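PDB 1BVO: transcription factor GAMBIF1 from Anopheles gambiae, which binds DNA through the N-terminal specificity domain of its Rel homology region and probably activates transcription by RNA polymerase II, as a Dorsal homologue. Local coordinates for residues H69-V74 and L100-V105; V143-Q148 and D169-K174. All coordinates share one frame; numbering follows the deposited sequence.

Contact 1: H69-V74 and L100-V105; sequences HPHNLV and LGIQCV
Asn-72 and Gln-103 pair through both of their backbone N-H and C=O groups: Gln-103 N gives a bond of 2.8 Å to Asn-72 O, and Asn-72 N returns one of 3.0 Å to Gln-103 O. Two residues on, Val-74 and Gly-101 repeat the exchange, Gly-101 N reaching Val-74 O at 2.8 Å and Val-74 N reaching Gly-101 O at 2.9 Å. Gly-101 O also takes a CA-H contact from Leu-73. Between the two couples sits the non-hydrogen-bonded pair Leu-73 and Ile-102, whose side chains run alongside each other with Leu-73 CD2 3.5 Å from Ile-102 CG1. The His-71 ring, set across Cys-104 with CG anti to the carbonyl carbon (chi1 -67°), is packed on both faces. Cys-104 CB makes a CH-pi contact over one and His-69 CE1 lies over the other, while Val-105 O sits at the ring edge, in plane, receiving a weak bond from NE2 (3.2 Å, 134°). His-69 is itself anchored, its ND1 accepting His-71 N and its NE2 bonded to Asp-139 O; Arg-117 of helix 107-120 takes up the carbonyls of His-69 and His-71. This is a short two-stranded antiparallel sheet within the Rel homology DNA-binding domain.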
loop_
_atom_site.group_PDB
_atom_site.type_symbol
_atom_site.label_atom_id
_atom_site.label_comp_id
_atom_site.label_asym_id
_atom_site.label_seq_id
_atom_site.Cartn_x
_atom_site.Cartn_y
_atom_site.Cartn_z
ATOM N N HIS C 69 -2.531 -15.630 15.086
ATOM C CA HIS C 69 -2.125 -15.211 13.776
ATOM C C HIS C 69 -2.883 -13.928 13.596
ATOM O O HIS C 69 -4.085 -13.877 13.840
ATOM C CB HIS C 69 -2.535 -16.226 12.724
ATOM C CG HIS C 69 -1.952 -15.943 11.376
ATOM N ND1 HIS C 69 -2.085 -14.713 10.772
ATOM C CD2 HIS C 69 -1.181 -16.692 10.566
ATOM C CE1 HIS C 69 -1.408 -14.721 9.633
ATOM N NE2 HIS C 69 -0.849 -15.905 9.486
ATOM N N PRO C 70 -2.211 -12.884 13.093
ATOM C CA PRO C 70 -2.807 -11.556 12.864
ATOM C C PRO C 70 -4.126 -11.537 12.103
ATOM O O PRO C 70 -5.039 -10.788 12.452
ATOM C CB PRO C 70 -1.709 -10.809 12.096
ATOM C CG PRO C 70 -0.919 -11.920 11.457
ATOM C CD PRO C 70 -0.826 -12.914 12.592
ATOM N N HIS C 71 -4.220 -12.369 11.072
ATOM C CA HIS C 71 -5.424 -12.412 10.259
ATOM C C HIS C 71 -6.750 -12.499 11.026
ATOM O O HIS C 71 -6.845 -13.170 12.059
ATOM C CB HIS C 71 -5.275 -13.480 9.188
ATOM C CG HIS C 71 -4.224 -13.153 8.174
ATOM N ND1 HIS C 71 -3.840 -14.021 7.191
ATOM C CD2 HIS C 71 -3.516 -12.014 7.982
ATOM C CE1 HIS C 71 -2.939 -13.431 6.404
ATOM N NE2 HIS C 71 -2.734 -12.214 6.868
ATOM N N ASN C 72 -7.725 -11.710 10.575
ATOM C CA ASN C 72 -9.038 -11.663 11.206
ATOM C C ASN C 72 -10.007 -12.576 10.486
ATOM O O ASN C 72 -9.904 -12.769 9.261
ATOM C CB ASN C 72 -9.597 -10.241 11.171
ATOM C CG ASN C 72 -8.669 -9.231 11.787
ATOM O OD1 ASN C 72 -8.119 -9.439 12.877
ATOM N ND2 ASN C 72 -8.459 -8.134 11.079
ATOM N N LEU C 73 -10.925 -13.154 11.247
ATOM C CA LEU C 73 -11.947 -13.999 10.673
ATOM C C LEU C 73 -13.195 -13.156 10.642
ATOM O O LEU C 73 -13.547 -12.528 11.638
ATOM C CB LEU C 73 -12.208 -15.214 11.540
ATOM C CG LEU C 73 -11.207 -16.346 11.383
ATOM C CD1 LEU C 73 -11.652 -17.544 12.211
ATOM C CD2 LEU C 73 -11.112 -16.733 9.922
ATOM N N VAL C 74 -13.806 -13.047 9.478
ATOM C CA VAL C 74 -15.017 -12.268 9.372
ATOM C C VAL C 74 -16.088 -13.235 8.906
ATOM O O VAL C 74 -15.776 -14.271 8.320
ATOM C CB VAL C 74 -14.817 -11.081 8.409
ATOM C CG1 VAL C 74 -13.739 -10.150 8.961
ATOM C CG2 VAL C 74 -14.436 -11.568 7.034
ATOM N N LEU C 100 -17.494 -18.371 7.178
ATOM C CA LEU C 100 -16.240 -18.116 7.884
ATOM C C LEU C 100 -15.238 -17.691 6.808
ATOM O O LEU C 100 -14.865 -18.489 5.930
ATOM C CB LEU C 100 -15.742 -19.396 8.578
ATOM C CG LEU C 100 -14.873 -19.315 9.847
ATOM C CD1 LEU C 100 -15.636 -18.617 10.955
ATOM C CD2 LEU C 100 -14.504 -20.723 10.262
ATOM N N GLY C 101 -14.854 -16.421 6.837
ATOM C CA GLY C 101 -13.921 -15.902 5.855
ATOM C C GLY C 101 -12.647 -15.400 6.508
ATOM O O GLY C 101 -12.634 -15.063 7.698
ATOM N N ILE C 102 -11.588 -15.290 5.709
ATOM C CA ILE C 102 -10.314 -14.862 6.245
ATOM C C ILE C 102 -9.905 -13.545 5.631
ATOM O O ILE C 102 -9.799 -13.415 4.406
ATOM C CB ILE C 102 -9.270 -15.966 6.044
ATOM C CG1 ILE C 102 -9.763 -17.224 6.745
ATOM C CG2 ILE C 102 -7.930 -15.564 6.629
ATOM C CD1 ILE C 102 -8.999 -18.446 6.394
ATOM N N GLN C 103 -9.805 -12.541 6.492
ATOM C CA GLN C 103 -9.409 -11.207 6.081
ATOM C C GLN C 103 -7.974 -11.025 6.521
ATOM O O GLN C 103 -7.660 -10.960 7.715
ATOM C CB GLN C 103 -10.299 -10.153 6.722
ATOM C CG GLN C 103 -10.287 -8.821 6.005
ATOM C CD GLN C 103 -11.527 -8.002 6.296
ATOM O OE1 GLN C 103 -11.559 -7.236 7.265
ATOM N NE2 GLN C 103 -12.566 -8.168 5.466
ATOM N N CYS C 104 -7.092 -10.969 5.541
ATOM C CA CYS C 104 -5.683 -10.849 5.811
ATOM C C CYS C 104 -5.183 -9.461 6.108
ATOM O O CYS C 104 -5.417 -8.508 5.367
ATOM C CB CYS C 104 -4.883 -11.406 4.651
ATOM S SG CYS C 104 -5.326 -10.604 3.136
ATOM N N VAL C 105 -4.458 -9.376 7.210
ATOM C CA VAL C 105 -3.843 -8.137 7.600
ATOM C C VAL C 105 -2.581 -8.115 6.774
ATOM O O VAL C 105 -1.965 -9.159 6.561
ATOM C CB VAL C 105 -3.366 -8.173 9.030
ATOM C CG1 VAL C 105 -3.319 -6.784 9.572
ATOM C CG2 VAL C 105 -4.234 -9.068 9.877
HETATM O O HOH W 1 -1.397 -10.611 4.687
#

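Contact 2: V143-Q148 and D169-K174; sequences VRLCFQ and DIIYDK. With nucleotides of chain A.
Val-143 and Ile-171 form an antiparallel hydrogen-bonded pair. Ile-171 N bonds to Val-143 O at 2.8 Å, and Val-143 N returns a bond of 2.9 Å to Ile-171 O. Their side chains share one face of the sheet, where Val-143 CG2 lies 3.7 Å from Ile-171 CB. Farther along the strand, Leu-145 CG meets the CD1 methyl at the end of Ile-171, 3.6 Å away. Ile-170 works differently: its CG1 sits over the centre of the Arg-144 guanidinium, 3.4 Å from CZ, and its CD1 reaches NH2. With CG beside the backbone N (chi1 -60°) and the chain extended from CG to NE, Arg-144 carries its flat end across this isoleucine. The CG2 branch of Ile-170 turns the other way, over the Tyr-172 ring toward its rim.

In the next shell, Lys-61 O accepts a hydrogen bond from Arg-144 NH2 and Ser-168 O one from NH1, which fixes the rotation of the guanidinium. Ser-168 also bonds to Leu-145 N through its hydroxyl. Beyond the paired residues the chain leaves the sheet, and the extended Lys-174 side chain places NZ 2.8 Å from OP2 of DG4 of chain A. Ile-170 over one face and the two carbonyls thus fix the arginine within the protein, whereas the lysine donates a hydrogen bond to a backbone phosphate and its charge probably offsets part of the phosphate's, a contact consistent with affinity rather than base reading.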
loop_
_atom_site.group_PDB
_atom_site.type_symbol
_atom_site.label_atom_id
_atom_site.label_comp_id
_atom_site.label_asym_id
_atom_site.label_seq_id
_atom_site.Cartn_x
_atom_site.Cartn_y
_atom_site.Cartn_z
ATOM N N VAL C 143 -2.591 -20.156 7.647
ATOM C CA VAL C 143 -3.183 -20.024 8.958
ATOM C C VAL C 143 -3.830 -21.342 9.267
ATOM O O VAL C 143 -3.837 -22.256 8.455
ATOM C CB VAL C 143 -4.374 -19.033 8.954
ATOM C CG1 VAL C 143 -3.906 -17.607 8.776
ATOM C CG2 VAL C 143 -5.343 -19.418 7.835
ATOM N N ARG C 144 -4.366 -21.434 10.461
ATOM C CA ARG C 144 -5.130 -22.595 10.862
ATOM C C ARG C 144 -6.237 -21.966 11.705
ATOM O O ARG C 144 -6.075 -20.873 12.272
ATOM C CB ARG C 144 -4.335 -23.547 11.734
ATOM C CG ARG C 144 -3.089 -24.151 11.152
ATOM C CD ARG C 144 -2.524 -25.067 12.233
ATOM N NE ARG C 144 -1.196 -25.600 11.979
ATOM C CZ ARG C 144 -0.960 -26.844 11.594
ATOM N NH1 ARG C 144 -1.965 -27.690 11.415
ATOM N NH2 ARG C 144 0.290 -27.248 11.417
ATOM N N LEU C 145 -7.397 -22.597 11.689
ATOM C CA LEU C 145 -8.527 -22.118 12.457
ATOM C C LEU C 145 -8.373 -22.752 13.823
ATOM O O LEU C 145 -8.041 -23.943 13.937
ATOM C CB LEU C 145 -9.834 -22.590 11.817
ATOM C CG LEU C 145 -10.061 -22.067 10.400
ATOM C CD1 LEU C 145 -11.280 -22.724 9.785
ATOM C CD2 LEU C 145 -10.205 -20.563 10.439
ATOM N N CYS C 146 -8.578 -21.964 14.863
ATOM C CA CYS C 146 -8.476 -22.499 16.207
ATOM C C CYS C 146 -9.869 -22.542 16.820
ATOM O O CYS C 146 -10.604 -21.539 16.789
ATOM C CB CYS C 146 -7.570 -21.654 17.076
ATOM S SG CYS C 146 -7.139 -22.495 18.621
ATOM N N PHE C 147 -10.258 -23.706 17.327
ATOM C CA PHE C 147 -11.572 -23.844 17.924
ATOM C C PHE C 147 -11.464 -24.014 19.427
ATOM O O PHE C 147 -11.098 -25.077 19.912
ATOM C CB PHE C 147 -12.320 -25.037 17.326
ATOM C CG PHE C 147 -12.491 -24.964 15.825
ATOM C CD1 PHE C 147 -13.579 -24.316 15.268
ATOM C CD2 PHE C 147 -11.560 -25.545 14.978
ATOM C CE1 PHE C 147 -13.735 -24.241 13.882
ATOM C CE2 PHE C 147 -11.701 -25.479 13.602
ATOM C CZ PHE C 147 -12.795 -24.825 13.049
ATOM N N GLN C 148 -11.723 -22.950 20.170
ATOM C CA GLN C 148 -11.689 -23.067 21.620
ATOM C C GLN C 148 -13.117 -23.251 22.063
ATOM O O GLN C 148 -13.947 -22.342 21.882
ATOM C CB GLN C 148 -11.173 -21.820 22.285
ATOM C CG GLN C 148 -9.716 -21.613 22.202
ATOM C CD GLN C 148 -9.409 -20.252 22.666
ATOM O OE1 GLN C 148 -9.717 -19.267 21.973
ATOM N NE2 GLN C 148 -8.915 -20.150 23.896
ATOM N N ASP C 169 -6.206 -28.310 10.128
ATOM C CA ASP C 169 -5.103 -28.449 9.197
ATOM C C ASP C 169 -4.845 -27.077 8.616
ATOM O O ASP C 169 -5.692 -26.178 8.735
ATOM C CB ASP C 169 -5.439 -29.448 8.098
ATOM C CG ASP C 169 -5.664 -30.850 8.647
ATOM O OD1 ASP C 169 -5.482 -31.056 9.871
ATOM O OD2 ASP C 169 -6.021 -31.745 7.853
ATOM N N ILE C 170 -3.685 -26.893 8.006
ATOM C CA ILE C 170 -3.372 -25.594 7.465
ATOM C C ILE C 170 -4.224 -25.152 6.283
ATOM O O ILE C 170 -4.640 -25.958 5.440
ATOM C CB ILE C 170 -1.895 -25.485 7.131
ATOM C CG1 ILE C 170 -1.090 -25.765 8.400
ATOM C CG2 ILE C 170 -1.579 -24.088 6.602
ATOM C CD1 ILE C 170 0.346 -26.132 8.154
ATOM N N ILE C 171 -4.526 -23.856 6.285
ATOM C CA ILE C 171 -5.288 -23.186 5.233
ATOM C C ILE C 171 -4.275 -22.226 4.598
ATOM O O ILE C 171 -3.713 -21.361 5.294
ATOM C CB ILE C 171 -6.438 -22.352 5.804
ATOM C CG1 ILE C 171 -7.501 -23.259 6.397
ATOM C CG2 ILE C 171 -7.030 -21.461 4.725
ATOM C CD1 ILE C 171 -8.490 -22.514 7.235
ATOM N N TYR C 172 -4.085 -22.390 3.286
ATOM C CA TYR C 172 -3.143 -21.628 2.471
ATOM C C TYR C 172 -3.799 -20.617 1.539
ATOM O O TYR C 172 -4.618 -20.993 0.705
ATOM C CB TYR C 172 -2.335 -22.598 1.591
ATOM C CG TYR C 172 -1.500 -23.633 2.325
ATOM C CD1 TYR C 172 -0.473 -23.237 3.179
ATOM C CD2 TYR C 172 -1.748 -25.003 2.184
ATOM C CE1 TYR C 172 0.275 -24.163 3.880
ATOM C CE2 TYR C 172 -0.992 -25.950 2.892
ATOM C CZ TYR C 172 0.015 -25.512 3.741
ATOM O OH TYR C 172 0.729 -26.403 4.505
ATOM N N ASP C 173 -3.373 -19.357 1.591
ATOM C CA ASP C 173 -3.944 -18.335 0.701
ATOM C C ASP C 173 -3.784 -18.713 -0.765
ATOM O O ASP C 173 -2.665 -18.850 -1.289
ATOM C CB ASP C 173 -3.334 -16.946 0.935
ATOM C CG ASP C 173 -4.050 -15.848 0.154
ATOM O OD1 ASP C 173 -4.949 -16.148 -0.657
ATOM O OD2 ASP C 173 -3.732 -14.665 0.374
ATOM N N LYS C 174 -4.930 -18.898 -1.402
ATOM C CA LYS C 174 -5.036 -19.276 -2.791
ATOM C C LYS C 174 -4.776 -18.086 -3.717
ATOM O O LYS C 174 -5.658 -17.234 -3.907
ATOM C CB LYS C 174 -6.434 -19.852 -3.049
ATOM C CG LYS C 174 -6.645 -20.297 -4.471
ATOM C CD LYS C 174 -8.035 -20.816 -4.741
ATOM C CE LYS C 174 -8.193 -20.990 -6.238
ATOM N NZ LYS C 174 -9.576 -21.235 -6.678
ATOM P P DG A 4 -11.800 -19.070 -8.722
ATOM O OP1 DG A 4 -11.494 -20.322 -9.515
ATOM O OP2 DG A 4 -11.434 -19.247 -7.277
ATOM O "O5'" DG A 4 -10.945 -18.062 -9.541
ATOM C "C5'" DG A 4 -11.309 -17.723 -10.849
ATOM C "C4'" DG A 4 -10.489 -16.503 -11.246
ATOM O "O4'" DG A 4 -10.841 -15.328 -10.463
ATOM C "C3'" DG A 4 -9.033 -16.686 -10.868
ATOM O "O3'" DG A 4 -8.278 -16.149 -11.950
ATOM C "C2'" DG A 4 -8.822 -15.788 -9.635
ATOM C "C1'" DG A 4 -9.707 -14.616 -10.070
ATOM N N9 DG A 4 -10.068 -13.606 -9.051
ATOM C C8 DG A 4 -10.307 -13.652 -7.689
ATOM N N7 DG A 4 -10.617 -12.529 -7.080
ATOM C C5 DG A 4 -10.549 -11.631 -8.184
ATOM C C6 DG A 4 -10.775 -10.225 -8.195
ATOM O O6 DG A 4 -11.062 -9.549 -7.163
ATOM N N1 DG A 4 -10.647 -9.665 -9.451
ATOM C C2 DG A 4 -10.321 -10.428 -10.551
ATOM N N2 DG A 4 -10.289 -9.638 -11.654
ATOM N N3 DG A 4 -10.101 -11.726 -10.570
ATOM C C4 DG A 4 -10.253 -12.256 -9.350
#

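In the fold
After strands 2-7, 42-46 and 52-59 the chain reaches 69-74, then runs through strands 79-80, 83-87 and 94-96 before 100-105 returns to close contact 1. Helix 107-120 follows, and only then does 143-148 open contact 2, closed by 169-174 after the turn of the hairpin made by strands 142-152 and 159-172. The two loops therefore come in series and neither nest nor cross. In space they adjoin, with centres about 10 Å apart: His-69 CD2 packs 3.4 Å from Val-143 CG1, and Leu-73 and Leu-100 both rest on Leu-145. The two-stranded sheet is thereby tied to strand 142-152, an inner strand of the five-stranded sheet, beside helix 107-120.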